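Long-range contacts in N-acetylcysteine deacetylase (Bacillus subtilis, PDB 1YSJ), which probably catalyses the hydrolysis of N-acetylcysteine to cysteine and acetate at a site with two divalent metal ions, a step in S-(2-succino)cysteine breakdown: residues 181-187 with 362-368; 126-130 with 384-389. The protein carries 1 engineered substitution. All coordinates share one frame; numbering follows the deposited sequence.

Contact 1: 181-187 with 362-368. With NI (nickel (II) ion), chain C.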
loop_
_atom_site.group_PDB
_atom_site.type_symbol
_atom_site.label_atom_id
_atom_site.label_comp_id
_atom_site.label_asym_id
_atom_site.label_seq_id
_atom_site.Cartn_x
_atom_site.Cartn_y
_atom_site.Cartn_z
HETATM N N MSE A 181 -3.009 -23.528 31.101
HETATM C CA MSE A 181 -1.720 -23.941 30.602
HETATM C C MSE A 181 -1.613 -23.626 29.126
HETATM O O MSE A 181 -2.621 -23.450 28.435
HETATM C CB MSE A 181 -1.514 -25.443 30.822
HETATM C CG MSE A 181 -1.768 -26.299 29.587
HETATM SE SE MSE A 181 -1.801 -28.196 29.949
HETATM C CE MSE A 181 -3.668 -28.380 30.246
ATOM N N HIS A 182 -0.376 -23.550 28.652
ATOM C CA HIS A 182 -0.121 -23.750 27.246
ATOM C C HIS A 182 1.047 -24.707 27.087
ATOM O O HIS A 182 2.058 -24.589 27.786
ATOM C CB HIS A 182 0.146 -22.440 26.515
ATOM C CG HIS A 182 -0.221 -22.495 25.066
ATOM N ND1 HIS A 182 0.506 -23.215 24.142
ATOM C CD2 HIS A 182 -1.257 -21.947 24.390
ATOM C CE1 HIS A 182 -0.063 -23.101 22.955
ATOM N NE2 HIS A 182 -1.134 -22.337 23.077
ATOM N N ASN A 183 0.892 -25.664 26.177
ATOM C CA ASN A 183 1.974 -26.572 25.831
ATOM C C ASN A 183 3.184 -25.770 25.369
ATOM O O ASN A 183 3.040 -24.733 24.718
ATOM C CB ASN A 183 1.527 -27.572 24.755
ATOM C CG ASN A 183 1.343 -26.926 23.393
ATOM O OD1 ASN A 183 2.295 -26.775 22.628
ATOM N ND2 ASN A 183 0.116 -26.538 23.088
ATOM N N LYS A 184 4.369 -26.240 25.733
ATOM C CA LYS A 184 5.605 -25.576 25.366
ATOM C C LYS A 184 6.542 -26.616 24.757
ATOM O O LYS A 184 7.176 -27.381 25.486
ATOM C CB LYS A 184 6.231 -24.897 26.586
ATOM C CG LYS A 184 7.165 -23.725 26.271
ATOM C CD LYS A 184 6.378 -22.493 25.825
ATOM C CE LYS A 184 7.234 -21.234 25.823
ATOM N NZ LYS A 184 8.175 -21.193 24.685
ATOM N N PRO A 185 6.611 -26.659 23.412
ATOM C CA PRO A 185 7.370 -27.686 22.679
ATOM C C PRO A 185 8.858 -27.759 23.022
ATOM O O PRO A 185 9.457 -28.831 22.902
ATOM C CB PRO A 185 7.175 -27.296 21.204
ATOM C CG PRO A 185 6.672 -25.884 21.224
ATOM C CD PRO A 185 5.925 -25.725 22.498
ATOM N N ASP A 186 9.438 -26.640 23.452
ATOM C CA ASP A 186 10.873 -26.565 23.750
ATOM C C ASP A 186 11.237 -27.072 25.149
ATOM O O ASP A 186 12.417 -27.212 25.476
ATOM C CB ASP A 186 11.401 -25.139 23.545
ATOM C CG ASP A 186 10.562 -24.095 24.258
ATOM O OD1 ASP A 186 11.066 -23.484 25.222
ATOM O OD2 ASP A 186 9.393 -23.888 23.854
ATOM N N LEU A 187 10.223 -27.339 25.969
ATOM C CA LEU A 187 10.431 -27.884 27.313
ATOM C C LEU A 187 10.200 -29.396 27.334
ATOM O O LEU A 187 9.407 -29.908 26.547
ATOM C CB LEU A 187 9.521 -27.181 28.330
ATOM C CG LEU A 187 9.813 -25.720 28.680
ATOM C CD1 LEU A 187 8.761 -25.194 29.636
ATOM C CD2 LEU A 187 11.215 -25.542 29.271
ATOM N N PHE A 362 -0.998 -18.893 34.877
ATOM C CA PHE A 362 -0.880 -19.580 33.601
ATOM C C PHE A 362 0.519 -20.177 33.488
ATOM O O PHE A 362 1.515 -19.471 33.654
ATOM C CB PHE A 362 -1.127 -18.573 32.475
ATOM C CG PHE A 362 -1.383 -19.194 31.127
ATOM C CD1 PHE A 362 -2.633 -19.723 30.814
ATOM C CD2 PHE A 362 -0.387 -19.211 30.156
ATOM C CE1 PHE A 362 -2.881 -20.279 29.557
ATOM C CE2 PHE A 362 -0.619 -19.764 28.895
ATOM C CZ PHE A 362 -1.867 -20.295 28.596
ATOM N N VAL A 363 0.597 -21.473 33.205
ATOM C CA VAL A 363 1.894 -22.161 33.157
ATOM C C VAL A 363 2.236 -22.754 31.786
ATOM O O VAL A 363 1.343 -23.042 30.981
ATOM C CB VAL A 363 2.003 -23.277 34.233
ATOM C CG1 VAL A 363 1.924 -22.688 35.629
ATOM C CG2 VAL A 363 0.933 -24.355 34.032
ATOM N N TRP A 364 3.535 -22.932 31.534
ATOM C CA TRP A 364 3.998 -23.707 30.387
ATOM C C TRP A 364 3.962 -25.190 30.734
ATOM O O TRP A 364 4.446 -25.595 31.791
ATOM C CB TRP A 364 5.431 -23.340 29.983
ATOM C CG TRP A 364 5.690 -21.917 29.523
ATOM C CD1 TRP A 364 6.807 -21.170 29.790
ATOM C CD2 TRP A 364 4.847 -21.087 28.699
ATOM N NE1 TRP A 364 6.710 -19.934 29.196
ATOM C CE2 TRP A 364 5.519 -19.853 28.524
ATOM C CE3 TRP A 364 3.594 -21.263 28.099
ATOM C CZ2 TRP A 364 4.981 -18.803 27.771
ATOM C CZ3 TRP A 364 3.056 -20.215 27.354
ATOM C CH2 TRP A 364 3.752 -19.001 27.198
HETATM N N MSE A 365 3.392 -25.996 29.843
HETATM C CA MSE A 365 3.439 -27.445 29.983
HETATM C C MSE A 365 4.443 -28.016 28.979
HETATM O O MSE A 365 4.213 -27.967 27.769
HETATM C CB MSE A 365 2.046 -28.045 29.766
HETATM C CG MSE A 365 1.915 -29.541 30.095
HETATM SE SE MSE A 365 2.387 -30.032 31.941
HETATM C CE MSE A 365 1.177 -28.814 32.951
ATOM N N GLY A 366 5.557 -28.543 29.482
ATOM C CA GLY A 366 6.564 -29.172 28.630
ATOM C C GLY A 366 5.973 -30.321 27.835
ATOM O O GLY A 366 5.292 -31.180 28.396
ATOM N N THR A 367 6.210 -30.330 26.526
ATOM C CA THR A 367 5.657 -31.378 25.660
ATOM C C THR A 367 6.671 -31.989 24.698
ATOM O O THR A 367 6.305 -32.810 23.863
ATOM C CB THR A 367 4.426 -30.894 24.846
ATOM O OG1 THR A 367 4.741 -29.667 24.177
ATOM C CG2 THR A 367 3.208 -30.697 25.751
ATOM N N ASN A 368 7.937 -31.590 24.817
ATOM C CA ASN A 368 9.011 -32.144 23.993
ATOM C C ASN A 368 8.611 -32.234 22.513
ATOM O O ASN A 368 8.563 -33.321 21.929
ATOM C CB ASN A 368 9.454 -33.508 24.555
ATOM C CG ASN A 368 10.556 -34.170 23.732
ATOM O OD1 ASN A 368 10.476 -35.362 23.426
ATOM N ND2 ASN A 368 11.586 -33.403 23.373
HETATM NI NI NI C . -2.735 -22.005 21.610
HETATM O O HOH W 1 4.018 -29.243 21.815
HETATM O O HOH W 2 11.982 -30.415 22.843
HETATM O O HOH W 3 -2.669 -20.203 21.067
HETATM O O HOH W 4 -3.937 -21.065 23.296
#

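Contact 2: 126-130 with 384-389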
loop_
_atom_site.group_PDB
_atom_site.type_symbol
_atom_site.label_atom_id
_atom_site.label_comp_id
_atom_site.label_asym_id
_atom_site.label_seq_id
_atom_site.Cartn_x
_atom_site.Cartn_y
_atom_site.Cartn_z
ATOM N N PHE A 126 -4.607 -31.375 22.905
ATOM C CA PHE A 126 -3.870 -31.743 24.118
ATOM C C PHE A 126 -4.368 -31.034 25.383
ATOM O O PHE A 126 -4.592 -31.689 26.402
ATOM C CB PHE A 126 -2.363 -31.524 23.929
ATOM C CG PHE A 126 -1.576 -31.514 25.216
ATOM C CD1 PHE A 126 -1.294 -32.699 25.888
ATOM C CD2 PHE A 126 -1.106 -30.314 25.748
ATOM C CE1 PHE A 126 -0.569 -32.691 27.077
ATOM C CE2 PHE A 126 -0.377 -30.293 26.938
ATOM C CZ PHE A 126 -0.109 -31.486 27.604
ATOM N N HIS A 127 -4.534 -29.711 25.326
ATOM C CA HIS A 127 -5.031 -28.950 26.479
ATOM C C HIS A 127 -6.379 -29.482 26.942
ATOM O O HIS A 127 -6.583 -29.701 28.140
ATOM C CB HIS A 127 -5.160 -27.452 26.177
ATOM C CG HIS A 127 -3.879 -26.798 25.765
ATOM N ND1 HIS A 127 -3.845 -25.673 24.971
ATOM C CD2 HIS A 127 -2.589 -27.119 26.021
ATOM C CE1 HIS A 127 -2.588 -25.323 24.763
ATOM N NE2 HIS A 127 -1.807 -26.188 25.385
ATOM N N THR A 128 -7.281 -29.691 25.980
ATOM C CA THR A 128 -8.632 -30.183 26.240
ATOM C C THR A 128 -8.629 -31.564 26.896
ATOM O O THR A 128 -9.220 -31.739 27.964
ATOM C CB THR A 128 -9.489 -30.185 24.941
ATOM O OG1 THR A 128 -9.668 -28.833 24.496
ATOM C CG2 THR A 128 -10.856 -30.832 25.170
ATOM N N ALA A 129 -7.957 -32.526 26.269
ATOM C CA ALA A 129 -7.875 -33.891 26.804
ATOM C C ALA A 129 -7.257 -33.943 28.208
ATOM O O ALA A 129 -7.746 -34.675 29.066
ATOM C CB ALA A 129 -7.122 -34.802 25.850
ATOM N N SER A 130 -6.206 -33.150 28.432
ATOM C CA SER A 130 -5.553 -33.031 29.744
ATOM C C SER A 130 -6.507 -32.572 30.833
ATOM O O SER A 130 -6.574 -33.187 31.897
ATOM C CB SER A 130 -4.370 -32.059 29.683
ATOM O OG SER A 130 -3.294 -32.598 28.938
ATOM N N ALA A 384 2.942 -36.188 28.170
ATOM C CA ALA A 384 2.587 -34.964 28.898
ATOM C C ALA A 384 1.120 -34.934 29.344
ATOM O O ALA A 384 0.748 -34.131 30.203
ATOM C CB ALA A 384 2.914 -33.735 28.062
ATOM N N LEU A 385 0.301 -35.806 28.757
ATOM C CA LEU A 385 -1.112 -35.927 29.115
ATOM C C LEU A 385 -1.303 -36.405 30.549
ATOM O O LEU A 385 -2.206 -35.949 31.245
ATOM C CB LEU A 385 -1.837 -36.861 28.148
ATOM C CG LEU A 385 -2.246 -36.281 26.792
ATOM C CD1 LEU A 385 -2.523 -37.407 25.791
ATOM C CD2 LEU A 385 -3.458 -35.360 26.934
ATOM N N THR A 386 -0.447 -37.326 30.979
ATOM C CA THR A 386 -0.403 -37.746 32.376
ATOM C C THR A 386 0.056 -36.571 33.245
ATOM O O THR A 386 -0.621 -36.202 34.207
ATOM C CB THR A 386 0.524 -38.970 32.558
ATOM O OG1 THR A 386 0.059 -40.036 31.723
ATOM C CG2 THR A 386 0.552 -39.443 34.010
ATOM N N VAL A 387 1.187 -35.974 32.873
ATOM C CA VAL A 387 1.767 -34.848 33.608
ATOM C C VAL A 387 0.739 -33.754 33.872
ATOM O O VAL A 387 0.512 -33.375 35.022
ATOM C CB VAL A 387 2.996 -34.235 32.870
ATOM C CG1 VAL A 387 3.607 -33.101 33.691
ATOM C CG2 VAL A 387 4.054 -35.309 32.578
ATOM N N ALA A 388 0.112 -33.271 32.802
ATOM C CA ALA A 388 -0.769 -32.114 32.866
ATOM C C ALA A 388 -2.067 -32.385 33.623
ATOM O O ALA A 388 -2.532 -31.537 34.388
ATOM C CB ALA A 388 -1.061 -31.598 31.459
ATOM N N SER A 389 -2.657 -33.559 33.404
ATOM C CA SER A 389 -3.912 -33.909 34.074
ATOM C C SER A 389 -3.703 -34.011 35.583
ATOM O O SER A 389 -4.497 -33.473 36.364
ATOM C CB SER A 389 -4.519 -35.195 33.501
ATOM O OG SER A 389 -3.582 -36.254 33.498
#

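Contact 1: 181-187 with 362-368
His-182 and Trp-364 pair across two neighbouring parallel strands, the CB of the histidine meeting the indole edge in its plane. The imidazole of His-182 binds nickel through NE2 at 2.2 Å; Cys-122, His-124 and two waters are the metal's other ligands. On the sheet face that the pair shares, Lys-184 lays CD and CE over one face of the indole: CE sits 3.6 Å from the centroid of the five-membered ring, a CH-pi contact. Its chain, bent at chi2 (74°) and chi4 (75°), carries NZ onward to a salt bridge with Asp-186 OD2 at 3.1 Å, while Trp-364 NE1 hydrogen-bonds to Glu-343 O. A long methylene chain with a charged end suits such a place, apolar over the ring and ionic beyond it. On the other sheet face the selenomethionines Met-181 and Met-365 meet, SE of the first on CB of the second, and Asn-183 ND2 hydrogen-bonds to Cys-122 O.

Between these two layers of side chains the backbones alternate as donor and acceptor: His-182 N to Val-363 O, Met-365 N to His-182 O at 2.8 Å, then Lys-184 N to Met-365 O. Past the strands, Asn-368 N closes on Leu-187 O at 2.8 Å.

His-182 ND1 gives a nearly straight hydrogen bond (178°) to Asn-183 O, in the ring plane and on a carbonyl lone pair. Held there and by the metal at NE2, the ring has its rotation fixed; the bond is also likely to make NE2 a stronger donor.

Contact 2: 126-130 with 384-389
The ring of Phe-126 turns its edge to the start of helix 384-402, where Ala-384 C and Leu-385 N lie in its plane, the carbon 3.6 Å from CE1. Over one face stands Ser-130 OG, one turn further along the ring's own helix and 3.3 Å above the plane toward the rim. Leu-385 slides past the ring in the opposite direction, bringing CD2 to 3.6 Å from Phe-126 CD1, and Ala-388 CB approaches CZ. With CG anti to the backbone N (chi1 164°), the phenyl group extends from helix 124-139 to its neighbour.

Leu-385 CD2 also reaches Ala-129 CB and, at 3.4 Å, Ser-130 OG. That hydroxyl donates to Phe-126 O at 3.0 Å, from above the carbonyl plane; Ser-130 N reaches the same oxygen from the opposite face. The serine thus satisfies its polar end within its own helix and can sit buried against methyl groups. Small residues suit the partner helix: the CB atoms of Ala-384 and Ala-388 point toward helix 124-139, where the ring and Ser-130 lie against them and leave room for little more than a methyl. Ser-389 CB comes to 3.3 Å from Ser-130 O. Replacing Phe-126 by an alanine would probably leave Ala-384 and Leu-385 without their aromatic neighbour and open a gap between the helices.

The two segments cross at -57°, their axes 9.2 Å apart at closest approach. Both helices pack on the same side of the central mixed sheet, their side chains touching Met-181 and Met-365, an alpha/beta arrangement characteristic of the M20 peptidase catalytic domain.

Contact 1 joins two central strands, and contact 2 the helices lying over one face of them; their centres are about 11 Å apart. His-127 couples them most directly: its NE2 lies 2.9 Å from Asn-183 N, a probable hydrogen bond, its ND1 hydrogen-bonds to Asp-97, and its ring meets that of His-182 edge-to-face. Elsewhere Met-365 SE packs 3.7 Å from Val-387 CG1. Helix 124-139 starts at the nickel ligand His-124, and the Phe-126 side chain remains about 9 Å from a nickel ion. Strand 360-366 and helix 384-402 follow each other in the chain; because both segments of contact 1 lie between those of contact 2, it is nested in the loop contact 2 closes.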